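Local coordinates for protein L-asparagine oxygenase (Streptomyces coelicolor, PDB 2OG5) that uses iron(II) and 2-oxoglutarate to hydroxylate free L-asparagine at C3, supplying (2S,3S)-3-hydroxyasparagine for the calcium-dependent lipopeptide antibiotic, at residues V192-L197 with R325-T330; P114-N119 with V155-P160; L207-V212 with V292-L297. All coordinates share one frame; numbering follows the deposited sequence. Where two conformers were deposited one is given.

Interaction 1: V192-L197 with R325-T330; sequences VMLLCL and RWLQRT
L197 lays its CD1 methyl over one face of the W326 indole. CD1 lies 3.7 Å from the centroid of the five-membered ring and 14° off the ring normal, a CH-pi contact. The same methyl also meets the Q328 amide, with L197 CD1 3.6 Å from Q328 CD. On the face that carries L194, C196, L327 and R329, L327 CD2 packs on C196 CB at 3.9 Å. Farther along this face, L194 lies beside R329, with L194 CD2 3.7 Å from R329 CG. The R329 CG is anti to its backbone N, and the chain bends at chi3 (66°) after running past L194 and V192. On the other face, the M193 chain bends about its CG-SD bond and brings CE to T330 CB at 4.0 Å.

The backbones form an antiparallel ladder. M193 with T330 and L195 with Q328 are hydrogen-bonded pairs, each bonded in both directions. The bond from L195 N to Q328 O measures 2.8 Å and is nearly straight, at 169°. A last bond runs from L197 N to W326 O at 2.9 Å, where the chain turns a corner.

The polar ends are satisfied elsewhere. W326 NE1 and Q328 NE2 both reach D157 OD1, which fixes the indole edge and the amide. R329, an L-asparagine-binding residue, gives NH2 to Q156 OE1. Its ion pairs with E181 and E149 are long and weak. R325, which binds 2-oxoglutarate, stands at the start of the same segment.

This ladder belongs to the jelly-roll core. Strand 301-305 flanks 191-196, and strands 142-146 and 156-158 pair with 326-333. Helix 128-140 covers the face of M193, Q328 and T330.

Interaction 2: P114-N119 with V155-P160; sequences PTPRVN and VQDVVP
T115 and V159 meet through methyls placed by their first torsions. At T115, OG1 lies beside the backbone N (chi1 -57°), which leaves CG2 anti to that N and turned to V159. At V159, CG1 is anti to the carbonyl carbon (chi1 -64°), and CG2 falls between the backbone N and that carbon. The two side chains run antiparallel alongside each other. T115 CG2 and V159 CG1 are 3.5 Å apart, a close packing distance for two methyls.

The second V159 methyl is turned to the loop backbone. V159 CG2 approaches P116 O at 3.4 Å. The P116 ring stands roughly perpendicular to V159, and its CD lies 4.2 Å from V159 CG1. The ring also reaches the D157 carboxylate, with P116 CG 4.2 Å from D157 OD2.

No direct hydrogen bond joins the two segments. One water does the bridging. It donates to P116 O at 2.7 Å and to P160 O at 2.6 Å, so both its protons go to backbone carbonyl oxygens, two acceptors that could not bond to each other.

The polar groups of the contact are held by other parts of the chain. T115 OG1 bonds to D324 O and to R198 NH1. D157 OD2 bonds to the hydroxyl of S121, farther along the same loop, so the carboxylate is tied to the loop beyond 114-119.

The contact is plain packing of a loop on the chain as it leaves strand 156-158. The loop leads from strand 99-103 to helix 128-140, and from T115 to V118 it runs at 85° to the path from D157 to P160. W326 of strand 326-333 is wedged alongside and touches T115, P116 and V159. Strand 156-158 pairs antiparallel with 326-333, and V155 packs on helix 128-140.

Interaction 3: L207-V212 with V292-L297; sequences LRTACV and VTHRLL
R208 reaches over T293 of the neighbouring strand. Its CB passes V292 O at the edge of contact. CG then comes close to T293 OG1, at 3.6 Å, with T293 CG2 a little farther off. CD stays near the same hydroxyl. The chain bends at chi3 (78°), which turns NE onto it. R208 NE donates to T293 OG1 at 3.1 Å with an angle of 157°, and the oxygen sits at the guanidinium edge, near its plane. R208 NH2 gives a bond of 3.1 Å to a water oxygen, which also lies in that plane. This water is 2.6 Å from T293 OG1, so hydroxyl, water and guanidinium close a small ring. R208 NH1 forms a salt bridge with D288, which holds the far side of the guanidinium.

The opposite face of the strand pair carries L207, T209, V292 and H294. H294 has two conformers. In one of them its ring edge faces T209, with H294 NE2 3.1 Å from T209 OG1 in a hydrogen bond. Either atom could be the donor. Deeper in, L207 CD2 touches L296 CD1 at 4.3 Å.

The backbones pair antiparallel. L207 with H294 and T209 with V292 are hydrogen-bonded pairs, while R208 with T293 is non-hydrogen-bonded. H294 N to L207 O is 2.8 Å and runs at 167°. The bond from L207 N to H294 O is more bent.

Strand 292-294 is an outer strand of a four-stranded antiparallel sheet. Strand 207-211 lies between it and 309-313, which carries the iron ligand H311 close to T209. C211 is the N-cap of helix 212-215. L207 and L296 pack inward on strands 191-196 and 301-305, joining this sheet to the other one in the jelly roll.

In the fold
From the N terminus, interaction 2 closes first. It brings 155-160 back to the loop at 114-119 after helix 128-140 and strand 142-146. Interaction 1 opens later, at 192-197. Before it closes, strand 207-211 opens interaction 3, which closes at 292-297 after helix 274-290. Interaction 3 is therefore nested in the loop that 325-330 completes. None of the loops cross. Interactions 1 and 2 meet at one sheet, where strand 156-158 pairs with 326-333. Interactions 1 and 3 touch between the two sheets, where L194 meets L207 and C196 meets L296 and L297. Interactions 2 and 3 do not touch; interaction 1 contacts both.

Interaction 1: V192-L197 with R325-T330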
loop_
_atom_site.group_PDB
_atom_site.type_symbol
_atom_site.label_atom_id
_atom_site.label_comp_id
_atom_site.label_asym_id
_atom_site.label_seq_id
_atom_site.Cartn_x
_atom_site.Cartn_y
_atom_site.Cartn_z
ATOM N N VAL A 192 -0.891 -2.276 2.418
ATOM C CA VAL A 192 -1.032 -1.340 1.310
ATOM C C VAL A 192 -1.191 -2.157 0.035
ATOM O O VAL A 192 -0.354 -3.020 -0.255
ATOM C CB VAL A 192 0.203 -0.440 1.173
ATOM C CG1 VAL A 192 0.059 0.512 -0.030
ATOM C CG2 VAL A 192 0.421 0.355 2.465
ATOM N N MET A 193 -2.288 -1.916 -0.681
ATOM C CA MET A 193 -2.599 -2.627 -1.920
ATOM C C MET A 193 -2.438 -1.702 -3.104
ATOM O O MET A 193 -2.953 -0.582 -3.086
ATOM C CB MET A 193 -4.033 -3.155 -1.883
ATOM C CG MET A 193 -4.285 -4.064 -0.703
ATOM S SD MET A 193 -5.843 -4.961 -0.826
ATOM C CE MET A 193 -6.980 -3.601 -0.786
ATOM N N LEU A 194 -1.726 -2.181 -4.128
ATOM C CA LEU A 194 -1.486 -1.431 -5.345
ATOM C C LEU A 194 -1.947 -2.256 -6.542
ATOM O O LEU A 194 -1.355 -3.307 -6.835
ATOM C CB LEU A 194 0.002 -1.148 -5.477
ATOM C CG LEU A 194 0.607 -0.232 -4.416
ATOM C CD1 LEU A 194 2.135 -0.272 -4.487
ATOM C CD2 LEU A 194 0.078 1.176 -4.609
ATOM N N LEU A 195 -3.009 -1.799 -7.202
ATOM C CA LEU A 195 -3.538 -2.462 -8.398
ATOM C C LEU A 195 -3.047 -1.716 -9.630
ATOM O O LEU A 195 -3.269 -0.512 -9.761
ATOM C CB LEU A 195 -5.069 -2.474 -8.378
ATOM C CG LEU A 195 -5.801 -3.062 -9.586
ATOM C CD1 LEU A 195 -5.511 -4.564 -9.737
ATOM C CD2 LEU A 195 -7.294 -2.780 -9.479
ATOM N N CYS A 196 -2.398 -2.433 -10.539
ATOM C CA CYS A 196 -1.871 -1.803 -11.741
ATOM C C CYS A 196 -2.934 -1.746 -12.831
ATOM O O CYS A 196 -3.475 -2.770 -13.242
ATOM C CB CYS A 196 -0.652 -2.559 -12.247
ATOM S SG CYS A 196 0.026 -1.875 -13.776
ATOM N N LEU A 197 -3.225 -0.535 -13.290
ATOM C CA LEU A 197 -4.131 -0.328 -14.416
ATOM C C LEU A 197 -3.370 -0.204 -15.732
ATOM O O LEU A 197 -3.800 -0.711 -16.761
ATOM C CB LEU A 197 -4.964 0.935 -14.197
ATOM C CG LEU A 197 -5.919 0.934 -13.003
ATOM C CD1 LEU A 197 -6.733 2.220 -12.986
ATOM C CD2 LEU A 197 -6.836 -0.276 -12.983
ATOM N N ARG A 325 2.381 5.257 -16.347
ATOM C CA ARG A 325 2.088 4.381 -15.211
ATOM C C ARG A 325 0.856 4.842 -14.440
ATOM O O ARG A 325 0.770 6.003 -14.078
ATOM C CB ARG A 325 3.310 4.419 -14.283
ATOM C CG ARG A 325 3.337 3.440 -13.122
ATOM C CD ARG A 325 4.664 3.616 -12.371
ATOM N NE ARG A 325 4.963 2.589 -11.370
ATOM C CZ ARG A 325 4.807 2.729 -10.057
ATOM N NH1 ARG A 325 4.305 3.845 -9.535
ATOM N NH2 ARG A 325 5.136 1.739 -9.255
ATOM N N TRP A 326 -0.063 3.922 -14.159
ATOM C CA TRP A 326 -1.282 4.227 -13.407
ATOM C C TRP A 326 -1.561 3.063 -12.466
ATOM O O TRP A 326 -1.906 1.966 -12.930
ATOM C CB TRP A 326 -2.467 4.417 -14.357
ATOM C CG TRP A 326 -3.739 4.931 -13.729
ATOM C CD1 TRP A 326 -3.977 5.172 -12.395
ATOM C CD2 TRP A 326 -4.963 5.239 -14.409
ATOM N NE1 TRP A 326 -5.253 5.628 -12.223
ATOM C CE2 TRP A 326 -5.884 5.675 -13.435
ATOM C CE3 TRP A 326 -5.365 5.209 -15.751
ATOM C CZ2 TRP A 326 -7.178 6.073 -13.755
ATOM C CZ3 TRP A 326 -6.667 5.603 -16.067
ATOM C CH2 TRP A 326 -7.552 6.027 -15.068
ATOM N N LEU A 327 -1.385 3.286 -11.165
ATOM C CA LEU A 327 -1.840 2.329 -10.150
ATOM C C LEU A 327 -2.990 2.952 -9.390
ATOM O O LEU A 327 -3.112 4.172 -9.323
ATOM C CB LEU A 327 -0.745 1.971 -9.138
ATOM C CG LEU A 327 0.675 1.773 -9.628
ATOM C CD1 LEU A 327 1.623 1.466 -8.466
ATOM C CD2 LEU A 327 0.760 0.679 -10.692
ATOM N N GLN A 328 -3.834 2.107 -8.807
ATOM C CA GLN A 328 -4.773 2.559 -7.785
ATOM C C GLN A 328 -4.446 1.860 -6.466
ATOM O O GLN A 328 -4.046 0.693 -6.441
ATOM C CB GLN A 328 -6.218 2.356 -8.227
ATOM C CG GLN A 328 -6.563 3.343 -9.339
ATOM C CD GLN A 328 -8.003 3.327 -9.786
ATOM O OE1 GLN A 328 -8.653 2.274 -9.842
ATOM N NE2 GLN A 328 -8.507 4.505 -10.151
ATOM N N ARG A 329 -4.576 2.619 -5.383
ATOM C CA ARG A 329 -4.119 2.207 -4.080
ATOM C C ARG A 329 -5.253 2.250 -3.068
ATOM O O ARG A 329 -6.015 3.211 -3.001
ATOM C CB ARG A 329 -3.002 3.137 -3.611
ATOM C CG ARG A 329 -2.380 2.709 -2.291
ATOM C CD ARG A 329 -1.287 3.638 -1.891
ATOM N NE ARG A 329 -1.808 4.961 -1.593
ATOM C CZ ARG A 329 -1.054 6.033 -1.390
ATOM N NH1 ARG A 329 0.262 5.955 -1.465
ATOM N NH2 ARG A 329 -1.636 7.198 -1.138
ATOM N N THR A 330 -5.326 1.200 -2.250
ATOM C CA THR A 330 -6.219 1.155 -1.104
ATOM C C THR A 330 -5.481 0.605 0.110
ATOM O O THR A 330 -4.713 -0.352 0.002
ATOM C CB THR A 330 -7.441 0.290 -1.398
ATOM O OG1 THR A 330 -8.198 0.941 -2.412
ATOM C CG2 THR A 330 -8.312 0.088 -0.168
#

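Interaction 2: P114-N119 with V155-P160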
loop_
_atom_site.group_PDB
_atom_site.type_symbol
_atom_site.label_atom_id
_atom_site.label_comp_id
_atom_site.label_asym_id
_atom_site.label_seq_id
_atom_site.Cartn_x
_atom_site.Cartn_y
_atom_site.Cartn_z
ATOM N N PRO A 114 -7.161 8.037 -20.680
ATOM C CA PRO A 114 -5.769 8.440 -20.490
ATOM C C PRO A 114 -5.428 8.581 -19.006
ATOM O O PRO A 114 -6.295 8.901 -18.185
ATOM C CB PRO A 114 -5.685 9.791 -21.202
ATOM C CG PRO A 114 -6.834 9.813 -22.140
ATOM C CD PRO A 114 -7.911 9.005 -21.497
ATOM N N THR A 115 -4.175 8.324 -18.658
ATOM C CA THR A 115 -3.757 8.389 -17.276
ATOM C C THR A 115 -3.974 9.810 -16.743
ATOM O O THR A 115 -3.532 10.771 -17.381
ATOM C CB THR A 115 -2.276 8.010 -17.161
ATOM O OG1 THR A 115 -2.078 6.704 -17.722
ATOM C CG2 THR A 115 -1.812 8.029 -15.717
ATOM N N PRO A 116 -4.660 9.952 -15.590
ATOM C CA PRO A 116 -4.844 11.286 -14.999
ATOM C C PRO A 116 -3.516 11.981 -14.710
ATOM O O PRO A 116 -2.510 11.318 -14.463
ATOM C CB PRO A 116 -5.589 10.997 -13.688
ATOM C CG PRO A 116 -6.182 9.673 -13.851
ATOM C CD PRO A 116 -5.315 8.904 -14.786
ATOM N N ARG A 117 -3.534 13.311 -14.737
ATOM C CA ARG A 117 -2.325 14.113 -14.654
ATOM C C ARG A 117 -2.441 15.252 -13.627
ATOM O O ARG A 117 -1.713 16.238 -13.706
ATOM C CB ARG A 117 -2.035 14.679 -16.041
ATOM C CG ARG A 117 -0.618 15.114 -16.247
ATOM C CD ARG A 117 -0.377 15.540 -17.675
ATOM N NE ARG A 117 -0.789 14.505 -18.619
ATOM C CZ ARG A 117 -1.059 14.719 -19.905
ATOM N NH1 ARG A 117 -0.943 15.929 -20.445
ATOM N NH2 ARG A 117 -1.435 13.702 -20.664
ATOM N N VAL A 118 -3.340 15.099 -12.664
ATOM C CA VAL A 118 -3.537 16.088 -11.605
ATOM C C VAL A 118 -3.130 15.483 -10.282
ATOM O O VAL A 118 -3.231 14.266 -10.096
ATOM C CB VAL A 118 -4.997 16.575 -11.547
ATOM C CG1 VAL A 118 -5.354 17.278 -12.845
ATOM C CG2 VAL A 118 -5.952 15.425 -11.275
ATOM N N ASN A 119 -2.639 16.313 -9.371
ATOM C CA ASN A 119 -2.306 15.844 -8.031
ATOM C C ASN A 119 -3.583 15.612 -7.236
ATOM O O ASN A 119 -4.577 16.312 -7.426
ATOM C CB ASN A 119 -1.384 16.836 -7.308
ATOM C CG ASN A 119 -0.722 16.235 -6.071
ATOM O OD1 ASN A 119 -0.460 16.927 -5.092
ATOM N ND2 ASN A 119 -0.478 14.937 -6.102
ATOM N N VAL A 155 -9.991 4.853 -2.614
ATOM C CA VAL A 155 -9.262 4.378 -3.785
ATOM C C VAL A 155 -8.524 5.567 -4.402
ATOM O O VAL A 155 -9.159 6.498 -4.926
ATOM C CB VAL A 155 -10.203 3.704 -4.802
ATOM C CG1 VAL A 155 -9.418 3.240 -6.015
ATOM C CG2 VAL A 155 -10.971 2.529 -4.148
ATOM N N GLN A 156 -7.194 5.523 -4.360
ATOM C CA GLN A 156 -6.356 6.683 -4.687
ATOM C C GLN A 156 -5.469 6.374 -5.882
ATOM O O GLN A 156 -4.929 5.273 -5.999
ATOM C CB GLN A 156 -5.491 7.056 -3.474
ATOM C CG GLN A 156 -6.323 7.232 -2.198
ATOM C CD GLN A 156 -5.526 7.525 -0.942
ATOM O OE1 GLN A 156 -4.301 7.680 -0.971
ATOM N NE2 GLN A 156 -6.231 7.579 0.186
ATOM N N ASP A 157 -5.298 7.355 -6.761
ATOM C CA ASP A 157 -4.485 7.164 -7.952
ATOM C C ASP A 157 -3.017 7.403 -7.661
ATOM O O ASP A 157 -2.648 8.323 -6.908
ATOM C CB ASP A 157 -4.925 8.106 -9.076
ATOM C CG ASP A 157 -6.302 7.779 -9.613
ATOM O OD1 ASP A 157 -6.612 6.591 -9.792
ATOM O OD2 ASP A 157 -7.085 8.715 -9.889
ATOM N N VAL A 158 -2.175 6.557 -8.246
ATOM C CA VAL A 158 -0.730 6.759 -8.224
ATOM C C VAL A 158 -0.321 7.039 -9.674
ATOM O O VAL A 158 -0.249 6.117 -10.499
ATOM C CB VAL A 158 -0.011 5.541 -7.642
ATOM C CG1 VAL A 158 1.489 5.801 -7.533
ATOM C CG2 VAL A 158 -0.593 5.185 -6.264
ATOM N N VAL A 159 -0.110 8.324 -9.990
ATOM C CA VAL A 159 0.140 8.799 -11.355
ATOM C C VAL A 159 1.090 9.985 -11.301
ATOM O O VAL A 159 1.013 10.794 -10.374
ATOM C CB VAL A 159 -1.168 9.226 -12.071
ATOM C CG1 VAL A 159 -2.103 8.033 -12.244
ATOM C CG2 VAL A 159 -1.885 10.345 -11.301
ATOM N N PRO A 160 2.000 10.093 -12.279
ATOM C CA PRO A 160 2.944 11.211 -12.236
ATOM C C PRO A 160 2.308 12.526 -12.661
ATOM O O PRO A 160 1.546 12.551 -13.621
ATOM C CB PRO A 160 4.020 10.782 -13.234
ATOM C CG PRO A 160 3.286 9.941 -14.230
ATOM C CD PRO A 160 2.239 9.205 -13.435
HETATM O O HOH W 1 0.089 11.102 -15.279
#

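Interaction 3: L207-V212 with V292-L297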
loop_
_atom_site.group_PDB
_atom_site.type_symbol
_atom_site.label_atom_id
_atom_site.label_comp_id
_atom_site.label_asym_id
_atom_site.label_seq_id
_atom_site.Cartn_x
_atom_site.Cartn_y
_atom_site.Cartn_z
ATOM N N LEU A 207 8.258 -0.986 -8.458
ATOM C CA LEU A 207 7.980 -1.002 -7.031
ATOM C C LEU A 207 9.096 -1.773 -6.351
ATOM O O LEU A 207 9.472 -2.848 -6.809
ATOM C CB LEU A 207 6.658 -1.719 -6.769
ATOM C CG LEU A 207 6.257 -1.988 -5.308
ATOM C CD1 LEU A 207 5.970 -0.704 -4.570
ATOM C CD2 LEU A 207 5.055 -2.929 -5.289
ATOM N N ARG A 208 9.606 -1.234 -5.247
ATOM C CA ARG A 208 10.605 -1.937 -4.449
ATOM C C ARG A 208 10.029 -2.223 -3.073
ATOM O O ARG A 208 9.471 -1.321 -2.440
ATOM C CB ARG A 208 11.884 -1.111 -4.306
ATOM C CG ARG A 208 12.549 -0.714 -5.637
ATOM C CD ARG A 208 13.998 -0.313 -5.399
ATOM N NE ARG A 208 14.873 -1.474 -5.223
ATOM C CZ ARG A 208 16.047 -1.455 -4.587
ATOM N NH1 ARG A 208 16.507 -0.345 -4.030
ATOM N NH2 ARG A 208 16.773 -2.556 -4.508
ATOM N N THR A 209 10.138 -3.469 -2.617
ATOM C CA THR A 209 9.693 -3.837 -1.259
ATOM C C THR A 209 10.840 -4.510 -0.510
ATOM O O THR A 209 11.546 -5.334 -1.076
ATOM C CB THR A 209 8.449 -4.761 -1.291
ATOM O OG1 THR A 209 8.753 -5.981 -1.969
ATOM C CG2 THR A 209 7.287 -4.064 -2.000
ATOM N N ALA A 210 11.034 -4.148 0.758
ATOM C CA ALA A 210 12.077 -4.769 1.582
ATOM C C ALA A 210 11.542 -5.101 2.968
ATOM O O ALA A 210 10.986 -4.244 3.645
ATOM C CB ALA A 210 13.273 -3.857 1.693
ATOM N N CYS A 211 11.735 -6.345 3.385
ATOM C CA CYS A 211 11.141 -6.852 4.617
ATOM C C CYS A 211 12.173 -6.936 5.718
ATOM O O CYS A 211 13.300 -7.406 5.494
ATOM C CB CYS A 211 10.522 -8.223 4.354
ATOM S SG CYS A 211 9.565 -8.918 5.719
ATOM N N VAL A 212 11.787 -6.491 6.909
ATOM C CA VAL A 212 12.655 -6.587 8.087
ATOM C C VAL A 212 13.092 -8.036 8.354
ATOM O O VAL A 212 14.168 -8.260 8.918
ATOM C CB VAL A 212 11.984 -5.995 9.349
ATOM C CG1 VAL A 212 10.823 -6.859 9.817
ATOM C CG2 VAL A 212 13.012 -5.807 10.476
ATOM N N VAL A 292 12.992 -6.621 -3.208
ATOM C CA VAL A 292 12.458 -7.214 -4.419
ATOM C C VAL A 292 11.928 -6.054 -5.246
ATOM O O VAL A 292 11.237 -5.176 -4.720
ATOM C CB VAL A 292 11.324 -8.228 -4.113
ATOM C CG1 VAL A 292 10.728 -8.789 -5.409
ATOM C CG2 VAL A 292 11.817 -9.353 -3.218
ATOM N N THR A 293 12.279 -6.016 -6.528
ATOM C CA THR A 293 11.820 -4.971 -7.419
ATOM C C THR A 293 10.899 -5.577 -8.443
ATOM O O THR A 293 11.268 -6.551 -9.110
ATOM C CB THR A 293 12.998 -4.255 -8.124
ATOM O OG1 THR A 293 13.896 -3.744 -7.130
ATOM C CG2 THR A 293 12.511 -3.103 -8.991
ATOM N N HIS A 294 9.709 -4.968 -8.554
ATOM C CA HIS A 294 8.575 -5.432 -9.363
ATOM C C HIS A 294 8.162 -4.342 -10.386
ATOM O O HIS A 294 7.781 -3.251 -9.958
ATOM C CB HIS A 294 7.322 -5.688 -8.471
ATOM C CG HIS A 294 7.598 -6.175 -7.070
ATOM N ND1 HIS A 294 7.310 -7.461 -6.664
ATOM C CD2 HIS A 294 8.049 -5.530 -5.966
ATOM C CE1 HIS A 294 7.615 -7.598 -5.385
ATOM N NE2 HIS A 294 8.059 -6.439 -4.935
ATOM N N ARG A 295 8.196 -4.597 -11.703
ATOM C CA ARG A 295 7.498 -3.719 -12.625
ATOM C C ARG A 295 6.089 -4.275 -12.782
ATOM O O ARG A 295 5.894 -5.330 -13.388
ATOM C CB ARG A 295 8.180 -3.656 -13.985
ATOM C CG ARG A 295 7.453 -2.762 -14.951
ATOM C CD ARG A 295 8.195 -2.657 -16.253
ATOM N NE ARG A 295 7.399 -1.962 -17.253
ATOM C CZ ARG A 295 6.714 -2.564 -18.224
ATOM N NH1 ARG A 295 6.707 -3.884 -18.357
ATOM N NH2 ARG A 295 6.031 -1.831 -19.081
ATOM N N LEU A 296 5.110 -3.580 -12.226
ATOM C CA LEU A 296 3.744 -4.080 -12.245
ATOM C C LEU A 296 3.136 -3.973 -13.642
ATOM O O LEU A 296 3.438 -3.038 -14.390
ATOM C CB LEU A 296 2.898 -3.306 -11.228
ATOM C CG LEU A 296 3.285 -3.534 -9.761
ATOM C CD1 LEU A 296 2.642 -2.465 -8.861
ATOM C CD2 LEU A 296 2.904 -4.940 -9.329
ATOM N N LEU A 297 2.288 -4.940 -13.978
ATOM C CA LEU A 297 1.588 -4.999 -15.255
ATOM C C LEU A 297 0.081 -4.944 -15.013
ATOM O O LEU A 297 -0.394 -5.278 -13.929
ATOM C CB LEU A 297 1.916 -6.309 -15.980
ATOM C CG LEU A 297 3.394 -6.553 -16.293
ATOM C CD1 LEU A 297 3.580 -7.954 -16.863
ATOM C CD2 LEU A 297 3.910 -5.486 -17.245
HETATM O O HOH W 2 15.849 -5.104 -6.044
#